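Local coordinates for hypothetical protein RBSTP0775 (Geobacillus stearothermophilus, PDB 1RZ3) that probably acts as an ATP-dependent kinase of the phosphoribulokinase/uridine kinase family, although its substrate has not been established, at residues Gln44-Gln49 / Ser125-Ile130. Numbering follows the deposited sequence.
Sequences QTLREQ and SDMIMI
Leu-46 sets one methyl, CD1, against the selenium of Met-127 and the terminal methyl of Met-129, where a helix packs on the parallel sheet of a P-loop NTPase fold. The helix, 35-48, follows the probable Walker A loop, and the strand, 127-132, runs between strands 53-57 and 23-29. The case illustrates how alternation along a strand serves helix packing: at both Met-127 and Met-129 the bond to CB points toward the helix, while that of Ile-128 points the other way, its side chain reaching Cys-54 and Phe-56. With no hydrogen bond joining the segments, the junction is purely apolar, and the backbones stay well apart, Leu-46 CA lying 9.4 Å from Met-127 CA. Such spacing is bridged by long side chains. Met-127 runs extended beyond CG and crosses Leu-46 at about a right angle, presenting its selenium, with SE 4.2 Å from Leu-46 CD1. Helix 3-15 adds Cys-11 and Leu-15 against Leu-46 and Ile-14 against Met-127, and Leu-25 of strand 23-29 touches both selenomethionines. Leu-46, Met-127 and Met-129 are all buried. Met-129 instead bends at its last torsion (chi3 -73°), which brings its methyl CE within 3.8 Å of Leu-46 CD1.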
# COMPACT_ATOMS: atom_id res chain seq x y z
N GLN A 44 -6.67 12.09 7.04
CA GLN A 44 -7.13 13.03 8.05
C GLN A 44 -7.80 14.24 7.39
O GLN A 44 -8.89 14.65 7.77
CB GLN A 44 -5.94 13.50 8.90
CG GLN A 44 -6.31 14.38 10.08
CD GLN A 44 -7.33 13.71 10.99
OE1 GLN A 44 -8.49 13.51 10.60
NE2 GLN A 44 -6.91 13.36 12.20
N THR A 45 -7.13 14.80 6.39
CA THR A 45 -7.66 15.95 5.66
C THR A 45 -9.00 15.61 4.99
O THR A 45 -9.93 16.42 4.98
CB THR A 45 -6.66 16.41 4.60
OG1 THR A 45 -5.38 16.63 5.22
CG2 THR A 45 -7.12 17.71 3.95
N LEU A 46 -9.10 14.41 4.43
CA LEU A 46 -10.33 13.98 3.77
C LEU A 46 -11.48 13.89 4.77
O LEU A 46 -12.60 14.31 4.47
CB LEU A 46 -10.11 12.62 3.08
CG LEU A 46 -9.26 12.68 1.80
CD1 LEU A 46 -8.85 11.28 1.38
CD2 LEU A 46 -10.06 13.36 0.69
N ARG A 47 -11.21 13.35 5.95
CA ARG A 47 -12.25 13.23 6.97
C ARG A 47 -12.80 14.60 7.35
O ARG A 47 -14.00 14.75 7.58
CB ARG A 47 -11.70 12.53 8.21
CG ARG A 47 -11.35 11.07 7.97
CD ARG A 47 -10.81 10.41 9.24
NE ARG A 47 -10.45 9.02 8.99
CZ ARG A 47 -9.21 8.56 9.01
NH1 ARG A 47 -8.20 9.37 9.28
NH2 ARG A 47 -8.97 7.28 8.72
N GLU A 48 -11.93 15.59 7.39
CA GLU A 48 -12.36 16.94 7.74
C GLU A 48 -13.18 17.54 6.61
O GLU A 48 -13.89 18.52 6.81
CB GLU A 48 -11.14 17.79 8.07
CG GLU A 48 -10.34 17.20 9.23
CD GLU A 48 -9.12 18.00 9.60
OE1 GLU A 48 -8.25 18.20 8.72
OE2 GLU A 48 -9.02 18.43 10.77
N GLN A 49 -13.09 16.93 5.42
CA GLN A 49 -13.87 17.40 4.27
C GLN A 49 -15.17 16.60 4.23
O GLN A 49 -15.93 16.69 3.26
CB GLN A 49 -13.10 17.18 2.96
CG GLN A 49 -11.73 17.83 2.91
CD GLN A 49 -11.74 19.27 3.36
OE1 GLN A 49 -12.52 20.08 2.88
NE2 GLN A 49 -10.85 19.60 4.30
N SER A 125 -17.86 3.19 4.55
CA SER A 125 -16.72 4.03 4.17
C SER A 125 -16.99 4.63 2.79
O SER A 125 -17.57 3.97 1.93
CB SER A 125 -15.43 3.20 4.09
OG SER A 125 -15.09 2.60 5.32
N ASP A 126 -16.57 5.87 2.58
CA ASP A 126 -16.72 6.50 1.28
C ASP A 126 -15.50 6.12 0.44
O ASP A 126 -15.59 5.94 -0.78
CB ASP A 126 -16.77 8.02 1.41
CG ASP A 126 -17.98 8.50 2.18
OD1 ASP A 126 -19.12 8.15 1.78
OD2 ASP A 126 -17.80 9.21 3.19
N MSE A 127 -14.36 6.00 1.11
CA MSE A 127 -13.11 5.66 0.45
C MSE A 127 -12.28 4.71 1.29
O MSE A 127 -12.32 4.75 2.52
CB MSE A 127 -12.27 6.91 0.18
CG MSE A 127 -13.01 8.06 -0.49
SE MSE A 127 -11.79 9.50 -1.00
CE MSE A 127 -13.05 10.60 -1.99
N ILE A 128 -11.52 3.86 0.61
CA ILE A 128 -10.63 2.92 1.27
C ILE A 128 -9.25 3.31 0.79
O ILE A 128 -9.01 3.40 -0.42
CB ILE A 128 -10.90 1.46 0.83
CG1 ILE A 128 -12.36 1.08 1.10
CG2 ILE A 128 -9.93 0.51 1.57
CD1 ILE A 128 -12.79 1.28 2.53
N MSE A 129 -8.33 3.57 1.71
CA MSE A 129 -6.98 3.95 1.32
C MSE A 129 -5.97 2.90 1.73
O MSE A 129 -5.92 2.49 2.89
CB MSE A 129 -6.61 5.30 1.94
CG MSE A 129 -5.30 5.84 1.41
SE MSE A 129 -4.88 7.51 2.24
CE MSE A 129 -6.17 8.63 1.34
N ILE A 130 -5.17 2.47 0.77
CA ILE A 130 -4.15 1.45 0.99
C ILE A 130 -2.78 2.01 0.62
O ILE A 130 -2.59 2.52 -0.48
CB ILE A 130 -4.45 0.20 0.13
CG1 ILE A 130 -5.85 -0.31 0.45
CG2 ILE A 130 -3.40 -0.87 0.38
CD1 ILE A 130 -6.31 -1.45 -0.42